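Local coordinates for alcohol dehydrogenase, zinc-containing (Streptococcus pneumoniae serotype 2, PDB 5YLN), which probably acts as a zinc-dependent alcohol dehydrogenase that oxidises alcohols with NAD+ as the hydride acceptor, at residues A176-G181 / D256-I261; K198-D203 / A217-N222. All coordinates share one frame; numbering follows the deposited sequence.

How the interactions relate
Both interactions belong to the six-stranded parallel sheet of the Rossmann-type domain, away from the two zinc sites. Interaction 1 is wholly buried: strand 174-178, in the middle of the sheet, meets helix 252-261 lying on one face, through apolar side chains and without a hydrogen bond between them. Interaction 2 is only partly buried, because it pairs 198-203 with the outermost strand 219-222, and it rests mainly on backbone hydrogen bonds. The two join where strands 174-178 and 198-203 run side by side: Ile177 N bonds to Ile200 O, Ile178 CD1 packs on Val202 CB, and Asp203 OD2 receives Ser180 N in the glycine-rich turn.

Interaction 1: A176-G181 / D256-I261; sequences AIIGSG and DFCQKI
Phe257 meets the tip of Ile178 with the CD2-CE2 side of its ring, CD2 3.6 Å from Ile178 CD1, the methyl arriving at an oblique slant. CG of Phe257 is anti to the backbone N (chi1 -167°), which brings CD2 and CE2 to that methyl, and the ring also touches Ile230 and Ile233 of helix 226-236. At Cys258 the sulfur takes over: SG lies 3.3 Å from Ile178 CG1, a tight approach, and Ala245 and Glu247 of the neighbouring strand also touch this side chain. One helical turn on from Phe257, Ile261 sends CD1 to the methyl of Ala176 (CB to CD1 3.7 Å) and more loosely to Ile178 CD1, at 4.3 Å. Ile178 is thus the hub, meeting all three helix residues, while Ala176 receives just the last. Helix 252-261 runs nearly antiparallel to strand 174-178 (163° between the segment axes), as expected of a helix lying on a Rossmann sheet, and the strand leads directly into the Gly179-Ser180-Gly181 turn of a probable GxGxxG nucleotide-binding motif. With only carbon and sulfur meeting and no hydrogen bond between the segments, helix and sheet are held here by shape and exclusion of water.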
ATOM      1  N   ALA A 176     -14.833  -3.330  -5.938  1.00 27.14           N
ATOM      2  CA  ALA A 176     -14.918  -3.364  -7.388  1.00 31.62           C
ATOM      3  C   ALA A 176     -13.775  -4.217  -7.912  1.00 32.29           C
ATOM      4  O   ALA A 176     -12.650  -4.140  -7.411  1.00 31.42           O
ATOM      5  CB  ALA A 176     -14.852  -1.960  -7.998  1.00 29.79           C
ATOM      6  N   ILE A 177     -14.070  -5.041  -8.911  1.00 36.19           N
ATOM      7  CA  ILE A 177     -13.058  -5.844  -9.581  1.00 30.98           C
ATOM      8  C   ILE A 177     -12.963  -5.358 -11.024  1.00 30.86           C
ATOM      9  O   ILE A 177     -13.982  -5.264 -11.725  1.00 31.59           O
ATOM     10  CB  ILE A 177     -13.383  -7.344  -9.480  1.00 34.32           C
ATOM     11  CG1 ILE A 177     -13.408  -7.726  -7.998  1.00 30.01           C
ATOM     12  CG2 ILE A 177     -12.328  -8.183 -10.193  1.00 28.94           C
ATOM     13  CD1 ILE A 177     -13.989  -9.106  -7.719  1.00 30.64           C
ATOM     14  N   ILE A 178     -11.757  -4.974 -11.433  1.00 28.07           N
ATOM     15  CA  ILE A 178     -11.515  -4.416 -12.755  1.00 28.64           C
ATOM     16  C   ILE A 178     -10.906  -5.522 -13.601  1.00 31.67           C
ATOM     17  O   ILE A 178      -9.718  -5.846 -13.472  1.00 34.32           O
ATOM     18  CB  ILE A 178     -10.602  -3.186 -12.710  1.00 40.94           C
ATOM     19  CG1 ILE A 178     -11.047  -2.261 -11.577  1.00 39.16           C
ATOM     20  CG2 ILE A 178     -10.656  -2.454 -14.049  1.00 36.38           C
ATOM     21  CD1 ILE A 178     -12.465  -1.791 -11.707  1.00 38.02           C
ATOM     22  N   GLY A 179     -11.715  -6.088 -14.474  1.00 30.84           N
ATOM     23  CA  GLY A 179     -11.234  -7.119 -15.358  1.00 33.36           C
ATOM     24  C   GLY A 179     -11.926  -8.409 -15.012  1.00 32.24           C
ATOM     25  O   GLY A 179     -11.705  -8.971 -13.937  1.00 33.10           O
ATOM     26  N   SER A 180     -12.783  -8.868 -15.915  1.00 36.96           N
ATOM     27  CA  SER A 180     -13.636 -10.021 -15.685  1.00 42.39           C
ATOM     28  C   SER A 180     -13.117 -11.269 -16.393  1.00 43.70           C
ATOM     29  O   SER A 180     -13.897 -12.184 -16.651  1.00 39.52           O
ATOM     30  CB  SER A 180     -15.063  -9.696 -16.135  1.00 42.75           C
ATOM     31  OG  SER A 180     -16.010 -10.533 -15.502  1.00 44.52           O
ATOM     32  N   GLY A 181     -11.819 -11.316 -16.723  1.00 40.99           N
ATOM     33  CA  GLY A 181     -11.195 -12.527 -17.210  1.00 39.93           C
ATOM     34  C   GLY A 181     -10.996 -13.522 -16.079  1.00 43.10           C
ATOM     35  O   GLY A 181     -11.564 -13.371 -14.996  1.00 38.95           O
ATOM     36  N   ASP A 256      -5.415   3.117 -13.915  1.00 40.09           N
ATOM     37  CA  ASP A 256      -5.912   4.479 -13.816  1.00 38.85           C
ATOM     38  C   ASP A 256      -7.365   4.509 -13.348  1.00 42.12           C
ATOM     39  O   ASP A 256      -7.741   5.352 -12.524  1.00 39.97           O
ATOM     40  CB  ASP A 256      -5.775   5.183 -15.160  1.00 44.12           C
ATOM     41  CG  ASP A 256      -6.241   6.614 -15.096  1.00 56.49           C
ATOM     42  OD1 ASP A 256      -5.693   7.382 -14.271  1.00 55.83           O
ATOM     43  OD2 ASP A 256      -7.171   6.964 -15.851  1.00 67.98           O
ATOM     44  N   PHE A 257      -8.195   3.604 -13.878  1.00 34.21           N
ATOM     45  CA  PHE A 257      -9.582   3.491 -13.435  1.00 35.61           C
ATOM     46  C   PHE A 257      -9.655   3.231 -11.926  1.00 35.33           C
ATOM     47  O   PHE A 257     -10.412   3.890 -11.201  1.00 35.98           O
ATOM     48  CB  PHE A 257     -10.267   2.362 -14.205  1.00 32.25           C
ATOM     49  CG  PHE A 257     -11.759   2.340 -14.076  1.00 37.60           C
ATOM     50  CD1 PHE A 257     -12.556   3.081 -14.941  1.00 44.17           C
ATOM     51  CD2 PHE A 257     -12.371   1.559 -13.119  1.00 36.44           C
ATOM     52  CE1 PHE A 257     -13.944   3.051 -14.819  1.00 49.70           C
ATOM     53  CE2 PHE A 257     -13.739   1.519 -12.996  1.00 31.58           C
ATOM     54  CZ  PHE A 257     -14.533   2.266 -13.834  1.00 31.36           C
ATOM     55  N   CYS A 258      -8.862   2.272 -11.444  1.00 32.38           N
ATOM     56  CA  CYS A 258      -8.855   1.928 -10.026  1.00 37.68           C
ATOM     57  C   CYS A 258      -8.569   3.140  -9.156  1.00 43.44           C
ATOM     58  O   CYS A 258      -9.193   3.317  -8.100  1.00 42.05           O
ATOM     59  CB  CYS A 258      -7.819   0.841  -9.759  1.00 37.98           C
ATOM     60  SG  CYS A 258      -8.385  -0.791 -10.208  1.00 42.31           S
ATOM     61  N   GLN A 259      -7.631   3.992  -9.577  1.00 40.84           N
ATOM     62  CA  GLN A 259      -7.252   5.093  -8.704  1.00 38.34           C
ATOM     63  C   GLN A 259      -8.292   6.203  -8.734  1.00 35.93           C
ATOM     64  O   GLN A 259      -8.317   7.033  -7.824  1.00 36.59           O
ATOM     65  CB  GLN A 259      -5.845   5.606  -9.047  1.00 34.73           C
ATOM     66  CG  GLN A 259      -5.717   6.404 -10.301  1.00 40.91           C
ATOM     67  CD  GLN A 259      -4.288   6.910 -10.517  1.00 51.08           C
ATOM     68  OE1 GLN A 259      -3.481   6.972  -9.579  1.00 38.24           O
ATOM     69  NE2 GLN A 259      -3.973   7.277 -11.763  1.00 57.02           N
ATOM     70  N   LYS A 260      -9.189   6.190  -9.717  1.00 35.38           N
ATOM     71  CA  LYS A 260     -10.275   7.158  -9.772  1.00 33.00           C
ATOM     72  C   LYS A 260     -11.498   6.769  -8.935  1.00 37.34           C
ATOM     73  O   LYS A 260     -12.329   7.635  -8.637  1.00 34.61           O
ATOM     74  CB  LYS A 260     -10.681   7.382 -11.229  1.00 35.97           C
ATOM     75  CG  LYS A 260      -9.585   8.105 -12.016  1.00 37.33           C
ATOM     76  CD  LYS A 260     -10.161   8.819 -13.224  1.00 45.56           C
ATOM     77  CE  LYS A 260      -9.238   9.933 -13.727  1.00 44.90           C
ATOM     78  NZ  LYS A 260      -7.802   9.575 -13.591  1.00 54.26           N
ATOM     79  N   ILE A 261     -11.645   5.505  -8.546  1.00 33.89           N
ATOM     80  CA  ILE A 261     -12.858   5.063  -7.867  1.00 32.43           C
ATOM     81  C   ILE A 261     -12.619   4.688  -6.420  1.00 32.85           C
ATOM     82  O   ILE A 261     -13.591   4.441  -5.693  1.00 32.02           O
ATOM     83  CB  ILE A 261     -13.528   3.885  -8.606  1.00 37.83           C
ATOM     84  CG1 ILE A 261     -12.586   2.667  -8.679  1.00 34.16           C
ATOM     85  CG2 ILE A 261     -13.975   4.335  -9.982  1.00 34.28           C
ATOM     86  CD1 ILE A 261     -13.295   1.286  -8.889  1.00 31.97           C
TER

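Interaction 2: K198-D203 / A217-N222; sequences KLIMVD and ATHKVN
Lys198 runs its aliphatic chain beside the ring of His219, CG 4.0 Å from CE1, at a slant to the ring; its CE also lies near CE1, at 4.1 Å. Thr218 OG1 sits 2.6 Å from His219 ND1, a short hydrogen bond that ties down the ring's rotation. The same hydroxyl oxygen accepts Leu199 N at 3.0 Å, taking the place of a backbone carbonyl where the second strand has not yet begun. Its position follows from chi1 of 68°, which sets OG1 between the backbone N and the carbonyl carbon. Leu199 O is gripped by two amides: Thr218 N comes in the carbonyl plane on a lone pair, whereas His219 N stands 38° above that plane at 3.3 Å. From there the pairing is regular and parallel: Met201 N bonds to His219 O, Val221 N to Met201 O at 2.8 Å, and Asp203 N to Val221 O. On one face Ile200 CG2 meets Val221 CG2 at 3.6 Å, and Val202 lies alongside Val221, both pointing the same way. On the other face Met201 CB comes within 4.3 Å of Ala217 CB. Helix 226-236 packs on the first face, Ile233 against Val202 and Ala229 against Val221. On the second, helix 206-214, the crossover of this beta-alpha-beta unit, packs on Met201 and Asp203, and Leu188 of helix 182-191 touches Met201, Leu199 and Ala217. Lys220 reaches back to the crossover helix, forming salt bridges with Glu210 and Asp206. Asp203, at the end of its strand, bonds to Ser180 N and pairs with Arg208, while Asn222 bonds to Ser224; strand 174-178 continues the sheet beyond 198-203.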
ATOM      1  N   LYS A 198     -21.040  -5.055  -1.532  1.00 40.67           N
ATOM      2  CA  LYS A 198     -21.090  -4.800  -2.965  1.00 38.36           C
ATOM      3  C   LYS A 198     -19.867  -5.406  -3.628  1.00 35.08           C
ATOM      4  O   LYS A 198     -18.730  -5.192  -3.189  1.00 31.57           O
ATOM      5  CB  LYS A 198     -21.161  -3.299  -3.268  1.00 35.85           C
ATOM      6  CG  LYS A 198     -22.498  -2.682  -2.925  1.00 40.62           C
ATOM      7  CD  LYS A 198     -22.617  -1.266  -3.439  1.00 55.44           C
ATOM      8  CE  LYS A 198     -24.053  -0.789  -3.319  1.00 62.54           C
ATOM      9  NZ  LYS A 198     -24.516  -0.725  -1.910  1.00 57.31           N
ATOM     10  N   LEU A 199     -20.119  -6.177  -4.671  1.00 31.50           N
ATOM     11  CA  LEU A 199     -19.103  -6.777  -5.521  1.00 33.56           C
ATOM     12  C   LEU A 199     -19.428  -6.309  -6.928  1.00 39.58           C
ATOM     13  O   LEU A 199     -20.293  -6.884  -7.599  1.00 36.10           O
ATOM     14  CB  LEU A 199     -19.117  -8.292  -5.434  1.00 38.34           C
ATOM     15  CG  LEU A 199     -18.232  -8.935  -4.388  1.00 39.04           C
ATOM     16  CD1 LEU A 199     -18.580 -10.415  -4.290  1.00 37.18           C
ATOM     17  CD2 LEU A 199     -16.804  -8.751  -4.783  1.00 28.40           C
ATOM     18  N   ILE A 200     -18.739  -5.265  -7.357  1.00 28.09           N
ATOM     19  CA  ILE A 200     -19.019  -4.597  -8.615  1.00 31.33           C
ATOM     20  C   ILE A 200     -18.003  -5.090  -9.644  1.00 39.31           C
ATOM     21  O   ILE A 200     -16.798  -4.848  -9.507  1.00 36.34           O
ATOM     22  CB  ILE A 200     -18.962  -3.077  -8.434  1.00 35.62           C
ATOM     23  CG1 ILE A 200     -19.847  -2.681  -7.244  1.00 38.49           C
ATOM     24  CG2 ILE A 200     -19.358  -2.376  -9.729  1.00 32.92           C
ATOM     25  CD1 ILE A 200     -19.555  -1.309  -6.649  1.00 37.54           C
ATOM     26  N   MET A 201     -18.462  -5.819 -10.658  1.00 29.02           N
ATOM     27  CA  MET A 201     -17.566  -6.232 -11.731  1.00 32.84           C
ATOM     28  C   MET A 201     -17.564  -5.159 -12.807  1.00 29.72           C
ATOM     29  O   MET A 201     -18.629  -4.711 -13.247  1.00 34.37           O
ATOM     30  CB  MET A 201     -17.970  -7.581 -12.330  1.00 39.01           C
ATOM     31  CG  MET A 201     -16.900  -8.189 -13.269  1.00 48.89           C
ATOM     32  SD  MET A 201     -15.485  -8.947 -12.404  1.00 56.06           S
ATOM     33  CE  MET A 201     -16.324  -9.454 -10.951  1.00 29.12           C
ATOM     34  N   VAL A 202     -16.367  -4.745 -13.216  1.00 41.64           N
ATOM     35  CA  VAL A 202     -16.172  -3.733 -14.252  1.00 34.21           C
ATOM     36  C   VAL A 202     -15.395  -4.372 -15.391  1.00 32.59           C
ATOM     37  O   VAL A 202     -14.351  -4.996 -15.156  1.00 30.30           O
ATOM     38  CB  VAL A 202     -15.432  -2.499 -13.700  1.00 36.81           C
ATOM     39  CG1 VAL A 202     -15.276  -1.413 -14.787  1.00 32.97           C
ATOM     40  CG2 VAL A 202     -16.178  -1.954 -12.511  1.00 32.44           C
ATOM     41  N   ASP A 203     -15.917  -4.232 -16.615  1.00 34.03           N
ATOM     42  CA  ASP A 203     -15.305  -4.786 -17.820  1.00 39.23           C
ATOM     43  C   ASP A 203     -15.948  -4.123 -19.043  1.00 42.12           C
ATOM     44  O   ASP A 203     -16.959  -3.423 -18.937  1.00 45.25           O
ATOM     45  CB  ASP A 203     -15.449  -6.316 -17.838  1.00 43.41           C
ATOM     46  CG  ASP A 203     -14.466  -6.995 -18.777  1.00 47.75           C
ATOM     47  OD1 ASP A 203     -14.526  -6.723 -19.993  1.00 59.44           O
ATOM     48  OD2 ASP A 203     -13.633  -7.797 -18.305  1.00 49.01           O
ATOM     49  N   ALA A 217     -21.290 -11.760  -8.446  1.00 32.68           N
ATOM     50  CA  ALA A 217     -21.198 -10.309  -8.401  1.00 33.64           C
ATOM     51  C   ALA A 217     -22.578  -9.729  -8.133  1.00 35.24           C
ATOM     52  O   ALA A 217     -23.592 -10.246  -8.610  1.00 37.20           O
ATOM     53  CB  ALA A 217     -20.645  -9.742  -9.711  1.00 32.50           C
ATOM     54  N   THR A 218     -22.609  -8.628  -7.385  1.00 34.33           N
ATOM     55  CA  THR A 218     -23.879  -7.977  -7.079  1.00 29.09           C
ATOM     56  C   THR A 218     -24.275  -6.955  -8.127  1.00 29.95           C
ATOM     57  O   THR A 218     -25.474  -6.751  -8.346  1.00 32.62           O
ATOM     58  CB  THR A 218     -23.823  -7.321  -5.692  1.00 31.86           C
ATOM     59  OG1 THR A 218     -22.916  -6.209  -5.703  1.00 35.80           O
ATOM     60  CG2 THR A 218     -23.345  -8.351  -4.640  1.00 31.47           C
ATOM     61  N   HIS A 219     -23.302  -6.312  -8.789  1.00 35.71           N
ATOM     62  CA  HIS A 219     -23.559  -5.362  -9.869  1.00 30.36           C
ATOM     63  C   HIS A 219     -22.518  -5.510 -10.966  1.00 34.29           C
ATOM     64  O   HIS A 219     -21.378  -5.918 -10.722  1.00 32.55           O
ATOM     65  CB  HIS A 219     -23.503  -3.897  -9.424  1.00 32.23           C
ATOM     66  CG  HIS A 219     -24.283  -3.601  -8.187  1.00 41.39           C
ATOM     67  ND1 HIS A 219     -23.962  -4.140  -6.956  1.00 40.48           N
ATOM     68  CD2 HIS A 219     -25.375  -2.824  -7.989  1.00 40.14           C
ATOM     69  CE1 HIS A 219     -24.831  -3.714  -6.056  1.00 41.63           C
ATOM     70  NE2 HIS A 219     -25.695  -2.911  -6.655  1.00 42.20           N
ATOM     71  N   LYS A 220     -22.907  -5.124 -12.170  1.00 35.07           N
ATOM     72  CA  LYS A 220     -21.978  -5.007 -13.280  1.00 40.95           C
ATOM     73  C   LYS A 220     -21.933  -3.561 -13.738  1.00 42.35           C
ATOM     74  O   LYS A 220     -22.936  -2.840 -13.689  1.00 43.86           O
ATOM     75  CB  LYS A 220     -22.370  -5.908 -14.461  1.00 40.10           C
ATOM     76  CG  LYS A 220     -23.717  -5.559 -15.103  1.00 41.00           C
ATOM     77  CD  LYS A 220     -24.015  -6.475 -16.295  1.00 38.90           C
ATOM     78  CE  LYS A 220     -25.411  -6.211 -16.846  1.00 42.19           C
ATOM     79  NZ  LYS A 220     -25.661  -7.044 -18.063  1.00 50.96           N
ATOM     80  N   VAL A 221     -20.759  -3.142 -14.189  1.00 40.10           N
ATOM     81  CA  VAL A 221     -20.584  -1.813 -14.760  1.00 35.51           C
ATOM     82  C   VAL A 221     -19.751  -1.980 -16.015  1.00 34.32           C
ATOM     83  O   VAL A 221     -18.661  -2.554 -15.955  1.00 36.36           O
ATOM     84  CB  VAL A 221     -19.892  -0.846 -13.784  1.00 42.61           C
ATOM     85  CG1 VAL A 221     -19.604   0.484 -14.469  1.00 38.53           C
ATOM     86  CG2 VAL A 221     -20.748  -0.649 -12.534  1.00 42.77           C
ATOM     87  N   ASN A 222     -20.265  -1.515 -17.149  1.00 37.84           N
ATOM     88  CA  ASN A 222     -19.528  -1.594 -18.399  1.00 40.21           C
ATOM     89  C   ASN A 222     -18.634  -0.363 -18.504  1.00 45.02           C
ATOM     90  O   ASN A 222     -19.109   0.770 -18.378  1.00 46.55           O
ATOM     91  CB  ASN A 222     -20.482  -1.695 -19.589  1.00 45.03           C
ATOM     92  CG  ASN A 222     -19.788  -2.189 -20.854  1.00 45.63           C
ATOM     93  OD1 ASN A 222     -18.768  -1.649 -21.265  1.00 45.02           O
ATOM     94  ND2 ASN A 222     -20.319  -3.244 -21.444  1.00 44.72           N
TER